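Local coordinates for protein aldose 1-epimerase (Caenorhabditis elegans, PDB 1LUR) that probably catalyses the interconversion of the alpha and beta anomers of aldose sugars, as an aldose 1-epimerase, at residues V73-D85 with S308-R322. Numbering follows the deposited sequence.
Sequences VANRIKNSTLHFD and SAAPNFDHFPDVSLR
R322 and D85 form a salt bridge at one end of this contact. The guanidinium grips the carboxylate end-on: NH1 bonds OD2 of D85 at 2.9 Å, nearly straight at 172°, and NH2 bonds OD1. Each oxygen uses its syn lone pair, and the two flat groups are nearly coplanar. The D85 carboxylate lies over one face of the F84 ring, toward its rim. The ring plane is within 9° of the guanidinium, and S320 CB sits at the ring's edge. A leucine in place of R322 would probably leave the D85 carboxylate without its charge partner and free to turn.

N312 bridges the turn between strands 76-77 and 81-84. Its OD1 accepts from K78 N at 2.8 Å, with the donor above the carbonyl plane. Its ND2 gives a weak bond to T81 O.

Three waters bridge backbone atoms of the two segments. One takes the A309 N-H and donates to A74 O and R76 O. Two more link P311 O to H83, one at its N and one at its O.

P311 is the apolar centre. The I77 side chain crosses P311 at about a right angle, its CD1 3.8 Å from CG. V73 CG1 reaches P311 CG, and L82 CD2 packs on CB. CG1 of V73 is turned anti to the backbone N (chi1 173°), which directs it at the proline. L166 also touches P311, L82 and F84.

The arrangement is loop packing beside the beta-sandwich of the galactose mutarotase-like fold, with a 3-10 segment (310-312) docked on the turn that joins strand 76-77 to strand 81-84, the first strand of the hairpin with 87-90.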
loop_
_atom_site.group_PDB
_atom_site.type_symbol
_atom_site.label_atom_id
_atom_site.label_comp_id
_atom_site.label_asym_id
_atom_site.label_seq_id
_atom_site.Cartn_x
_atom_site.Cartn_y
_atom_site.Cartn_z
ATOM N N VAL A 73 -11.555 -2.966 0.946
ATOM C CA VAL A 73 -11.058 -3.846 -0.095
ATOM C C VAL A 73 -10.173 -2.998 -0.988
ATOM O O VAL A 73 -10.647 -2.102 -1.695
ATOM C CB VAL A 73 -12.183 -4.476 -0.926
ATOM C CG1 VAL A 73 -11.585 -5.254 -2.095
ATOM C CG2 VAL A 73 -13.012 -5.402 -0.045
ATOM N N ALA A 74 -8.875 -3.263 -0.926
ATOM C CA ALA A 74 -7.915 -2.528 -1.722
ATOM C C ALA A 74 -8.112 -2.768 -3.207
ATOM O O ALA A 74 -8.478 -3.865 -3.645
ATOM C CB ALA A 74 -6.495 -2.907 -1.319
ATOM N N ASN A 75 -7.852 -1.722 -3.973
ATOM C CA ASN A 75 -7.980 -1.753 -5.418
ATOM C C ASN A 75 -9.424 -1.854 -5.885
ATOM O O ASN A 75 -10.342 -1.395 -5.207
ATOM C CB ASN A 75 -7.129 -2.880 -6.022
ATOM C CG ASN A 75 -6.625 -2.541 -7.416
ATOM O OD1 ASN A 75 -7.304 -2.780 -8.414
ATOM N ND2 ASN A 75 -5.427 -1.959 -7.487
ATOM N N ARG A 76 -9.626 -2.502 -7.022
ATOM C CA ARG A 76 -10.955 -2.631 -7.586
ATOM C C ARG A 76 -11.862 -3.828 -7.420
ATOM O O ARG A 76 -11.420 -4.969 -7.330
ATOM C CB ARG A 76 -10.843 -2.370 -9.088
ATOM C CG ARG A 76 -10.047 -1.117 -9.434
ATOM C CD ARG A 76 -9.784 -1.013 -10.930
ATOM N NE ARG A 76 -9.112 0.237 -11.265
ATOM C CZ ARG A 76 -7.859 0.530 -10.927
ATOM N NH1 ARG A 76 -7.130 -0.341 -10.244
ATOM N NH2 ARG A 76 -7.336 1.699 -11.266
ATOM N N ILE A 77 -13.158 -3.519 -7.403
ATOM C CA ILE A 77 -14.226 -4.502 -7.294
ATOM C C ILE A 77 -14.759 -4.320 -8.722
ATOM O O ILE A 77 -15.326 -3.272 -9.043
ATOM C CB ILE A 77 -15.347 -4.092 -6.320
ATOM C CG1 ILE A 77 -14.840 -4.092 -4.873
ATOM C CG2 ILE A 77 -16.522 -5.047 -6.486
ATOM C CD1 ILE A 77 -14.382 -5.437 -4.367
ATOM N N LYS A 78 -14.558 -5.323 -9.573
ATOM C CA LYS A 78 -15.007 -5.256 -10.961
ATOM C C LYS A 78 -16.463 -4.866 -11.145
ATOM O O LYS A 78 -17.370 -5.530 -10.646
ATOM C CB LYS A 78 -14.735 -6.584 -11.663
ATOM C CG LYS A 78 -15.025 -6.573 -13.159
ATOM C CD LYS A 78 -14.500 -7.847 -13.821
ATOM C CE LYS A 78 -15.109 -8.051 -15.210
ATOM N NZ LYS A 78 -14.886 -6.880 -16.105
ATOM N N ASN A 79 -16.668 -3.770 -11.871
ATOM C CA ASN A 79 -17.997 -3.242 -12.154
ATOM C C ASN A 79 -18.820 -2.912 -10.914
ATOM O O ASN A 79 -20.050 -2.941 -10.937
ATOM C CB ASN A 79 -18.762 -4.201 -13.070
ATOM C CG ASN A 79 -18.073 -4.372 -14.426
ATOM O OD1 ASN A 79 -17.413 -3.452 -14.914
ATOM N ND2 ASN A 79 -18.232 -5.539 -15.037
ATOM N N SER A 80 -18.131 -2.582 -9.829
ATOM C CA SER A 80 -18.804 -2.234 -8.587
ATOM C C SER A 80 -19.855 -3.233 -8.124
ATOM O O SER A 80 -20.820 -2.850 -7.462
ATOM C CB SER A 80 -19.464 -0.859 -8.732
ATOM O OG SER A 80 -18.521 0.126 -9.114
ATOM N N THR A 81 -19.673 -4.504 -8.469
ATOM C CA THR A 81 -20.623 -5.531 -8.069
ATOM C C THR A 81 -19.894 -6.818 -7.704
ATOM O O THR A 81 -18.875 -7.149 -8.306
ATOM C CB THR A 81 -21.608 -5.861 -9.196
ATOM O OG1 THR A 81 -22.092 -4.643 -9.780
ATOM C CG2 THR A 81 -22.785 -6.665 -8.643
ATOM N N LEU A 82 -20.419 -7.538 -6.721
ATOM C CA LEU A 82 -19.826 -8.793 -6.281
ATOM C C LEU A 82 -20.897 -9.648 -5.640
ATOM O O LEU A 82 -21.992 -9.171 -5.337
ATOM C CB LEU A 82 -18.693 -8.541 -5.271
ATOM C CG LEU A 82 -19.034 -7.904 -3.919
ATOM C CD1 LEU A 82 -19.584 -8.959 -2.950
ATOM C CD2 LEU A 82 -17.780 -7.266 -3.338
ATOM N N HIS A 83 -20.582 -10.920 -5.449
ATOM C CA HIS A 83 -21.510 -11.844 -4.837
ATOM C C HIS A 83 -20.848 -12.347 -3.566
ATOM O O HIS A 83 -19.706 -12.801 -3.597
ATOM C CB HIS A 83 -21.814 -13.007 -5.783
ATOM C CG HIS A 83 -22.420 -12.576 -7.083
ATOM N ND1 HIS A 83 -21.664 -12.125 -8.144
ATOM C CD2 HIS A 83 -23.712 -12.484 -7.478
ATOM C CE1 HIS A 83 -22.464 -11.776 -9.138
ATOM N NE2 HIS A 83 -23.712 -11.983 -8.759
ATOM N N PHE A 84 -21.552 -12.239 -2.445
ATOM C CA PHE A 84 -21.009 -12.694 -1.177
ATOM C C PHE A 84 -22.036 -13.547 -0.451
ATOM O O PHE A 84 -23.128 -13.077 -0.141
ATOM C CB PHE A 84 -20.627 -11.500 -0.297
ATOM C CG PHE A 84 -20.024 -11.895 1.017
ATOM C CD1 PHE A 84 -18.721 -12.376 1.082
ATOM C CD2 PHE A 84 -20.777 -11.843 2.184
ATOM C CE1 PHE A 84 -18.178 -12.804 2.291
ATOM C CE2 PHE A 84 -20.243 -12.269 3.397
ATOM C CZ PHE A 84 -18.944 -12.750 3.450
ATOM N N ASP A 85 -21.681 -14.799 -0.186
ATOM C CA ASP A 85 -22.579 -15.711 0.508
ATOM C C ASP A 85 -23.958 -15.819 -0.169
ATOM O O ASP A 85 -24.993 -15.813 0.498
ATOM C CB ASP A 85 -22.723 -15.268 1.972
ATOM C CG ASP A 85 -21.481 -15.595 2.815
ATOM O OD1 ASP A 85 -20.501 -16.144 2.259
ATOM O OD2 ASP A 85 -21.490 -15.301 4.033
ATOM N N SER A 308 -5.844 -8.203 -6.457
ATOM C CA SER A 308 -6.847 -7.188 -6.737
ATOM C C SER A 308 -8.069 -7.903 -7.336
ATOM O O SER A 308 -7.921 -8.889 -8.061
ATOM C CB SER A 308 -6.291 -6.170 -7.731
ATOM O OG SER A 308 -5.205 -5.446 -7.182
ATOM N N ALA A 309 -9.268 -7.419 -7.019
ATOM C CA ALA A 309 -10.511 -8.014 -7.527
ATOM C C ALA A 309 -10.767 -9.431 -7.018
ATOM O O ALA A 309 -11.541 -10.176 -7.621
ATOM C CB ALA A 309 -10.517 -8.012 -9.063
ATOM N N ALA A 310 -10.128 -9.803 -5.910
ATOM C CA ALA A 310 -10.313 -11.139 -5.345
ATOM C C ALA A 310 -11.802 -11.445 -5.117
ATOM O O ALA A 310 -12.262 -12.563 -5.368
ATOM C CB ALA A 310 -9.547 -11.260 -4.034
ATOM N N PRO A 311 -12.571 -10.457 -4.634
ATOM C CA PRO A 311 -14.000 -10.687 -4.396
ATOM C C PRO A 311 -14.783 -11.060 -5.656
ATOM O O PRO A 311 -15.894 -11.583 -5.552
ATOM C CB PRO A 311 -14.472 -9.356 -3.814
ATOM C CG PRO A 311 -13.261 -8.838 -3.112
ATOM C CD PRO A 311 -12.168 -9.134 -4.114
ATOM N N ASN A 312 -14.197 -10.796 -6.828
ATOM C CA ASN A 312 -14.831 -11.091 -8.120
ATOM C C ASN A 312 -14.409 -12.399 -8.781
ATOM O O ASN A 312 -15.071 -12.879 -9.706
ATOM C CB ASN A 312 -14.558 -9.955 -9.109
ATOM C CG ASN A 312 -15.110 -8.631 -8.638
ATOM O OD1 ASN A 312 -14.360 -7.733 -8.261
ATOM N ND2 ASN A 312 -16.431 -8.504 -8.651
ATOM N N PHE A 313 -13.303 -12.968 -8.332
ATOM C CA PHE A 313 -12.822 -14.218 -8.909
ATOM C C PHE A 313 -12.601 -15.238 -7.804
ATOM O O PHE A 313 -11.742 -15.052 -6.941
ATOM C CB PHE A 313 -11.531 -13.952 -9.687
ATOM C CG PHE A 313 -11.684 -12.920 -10.775
ATOM C CD1 PHE A 313 -11.318 -11.593 -10.559
ATOM C CD2 PHE A 313 -12.239 -13.266 -12.006
ATOM C CE1 PHE A 313 -11.503 -10.630 -11.549
ATOM C CE2 PHE A 313 -12.428 -12.306 -13.000
ATOM C CZ PHE A 313 -12.058 -10.988 -12.771
ATOM N N ASP A 314 -13.379 -16.319 -7.831
ATOM C CA ASP A 314 -13.247 -17.344 -6.804
ATOM C C ASP A 314 -11.961 -18.153 -6.824
ATOM O O ASP A 314 -11.708 -18.913 -5.888
ATOM C CB ASP A 314 -14.456 -18.285 -6.814
ATOM C CG ASP A 314 -14.619 -19.009 -8.119
ATOM O OD1 ASP A 314 -13.621 -19.573 -8.615
ATOM O OD2 ASP A 314 -15.753 -19.022 -8.642
ATOM N N HIS A 315 -11.149 -18.008 -7.873
ATOM C CA HIS A 315 -9.898 -18.762 -7.924
ATOM C C HIS A 315 -8.784 -17.928 -7.298
ATOM O O HIS A 315 -7.659 -18.395 -7.142
ATOM C CB HIS A 315 -9.523 -19.172 -9.354
ATOM C CG HIS A 315 -9.411 -18.031 -10.316
ATOM N ND1 HIS A 315 -10.498 -17.278 -10.710
ATOM C CD2 HIS A 315 -8.348 -17.546 -11.000
ATOM C CE1 HIS A 315 -10.108 -16.381 -11.597
ATOM N NE2 HIS A 315 -8.807 -16.522 -11.791
ATOM N N PHE A 316 -9.101 -16.680 -6.963
ATOM C CA PHE A 316 -8.125 -15.788 -6.337
ATOM C C PHE A 316 -8.351 -16.056 -4.856
ATOM O O PHE A 316 -9.328 -16.712 -4.490
ATOM C CB PHE A 316 -8.434 -14.318 -6.641
ATOM C CG PHE A 316 -7.905 -13.836 -7.967
ATOM C CD1 PHE A 316 -7.347 -14.721 -8.885
ATOM C CD2 PHE A 316 -7.987 -12.488 -8.303
ATOM C CE1 PHE A 316 -6.880 -14.267 -10.119
ATOM C CE2 PHE A 316 -7.524 -12.026 -9.531
ATOM C CZ PHE A 316 -6.968 -12.918 -10.444
ATOM N N PRO A 317 -7.464 -15.553 -3.981
ATOM C CA PRO A 317 -7.628 -15.781 -2.543
ATOM C C PRO A 317 -8.968 -15.345 -1.954
ATOM O O PRO A 317 -9.532 -14.317 -2.338
ATOM C CB PRO A 317 -6.464 -14.998 -1.932
ATOM C CG PRO A 317 -5.421 -15.080 -2.979
ATOM C CD PRO A 317 -6.210 -14.832 -4.255
ATOM N N ASP A 318 -9.472 -16.143 -1.019
ATOM C CA ASP A 318 -10.737 -15.854 -0.359
ATOM C C ASP A 318 -10.433 -14.751 0.658
ATOM O O ASP A 318 -9.708 -14.994 1.619
ATOM C CB ASP A 318 -11.228 -17.107 0.377
ATOM C CG ASP A 318 -12.579 -16.910 1.046
ATOM O OD1 ASP A 318 -12.945 -15.754 1.358
ATOM O OD2 ASP A 318 -13.273 -17.927 1.277
ATOM N N VAL A 319 -10.967 -13.545 0.457
ATOM C CA VAL A 319 -10.698 -12.468 1.408
ATOM C C VAL A 319 -11.846 -12.199 2.373
ATOM O O VAL A 319 -11.983 -11.105 2.909
ATOM C CB VAL A 319 -10.296 -11.135 0.706
ATOM C CG1 VAL A 319 -8.999 -11.324 -0.065
ATOM C CG2 VAL A 319 -11.411 -10.653 -0.228
ATOM N N SER A 320 -12.671 -13.208 2.616
ATOM C CA SER A 320 -13.779 -13.019 3.533
ATOM C C SER A 320 -13.223 -12.959 4.953
ATOM O O SER A 320 -12.153 -13.499 5.234
ATOM C CB SER A 320 -14.777 -14.178 3.419
ATOM O OG SER A 320 -14.165 -15.408 3.762
ATOM N N LEU A 321 -13.942 -12.270 5.828
ATOM C CA LEU A 321 -13.568 -12.119 7.231
ATOM C C LEU A 321 -14.866 -12.475 7.948
ATOM O O LEU A 321 -15.860 -11.756 7.828
ATOM C CB LEU A 321 -13.168 -10.678 7.548
ATOM C CG LEU A 321 -12.886 -10.405 9.028
ATOM C CD1 LEU A 321 -11.750 -11.320 9.514
ATOM C CD2 LEU A 321 -12.511 -8.944 9.222
ATOM N N ARG A 322 -14.854 -13.587 8.682
ATOM C CA ARG A 322 -16.043 -14.037 9.400
ATOM C C ARG A 322 -15.894 -14.020 10.920
ATOM O O ARG A 322 -14.783 -14.135 11.444
ATOM C CB ARG A 322 -16.398 -15.440 8.910
ATOM C CG ARG A 322 -16.576 -15.485 7.397
ATOM C CD ARG A 322 -16.730 -16.892 6.845
ATOM N NE ARG A 322 -16.817 -16.870 5.384
ATOM C CZ ARG A 322 -17.892 -16.490 4.696
ATOM N NH1 ARG A 322 -18.995 -16.108 5.327
ATOM N NH2 ARG A 322 -17.851 -16.457 3.371
HETATM O O HOH W 1 -9.901 -5.610 -5.054
HETATM O O HOH W 2 -17.003 -11.921 -3.053
HETATM O O HOH W 3 -18.274 -11.931 -6.733
#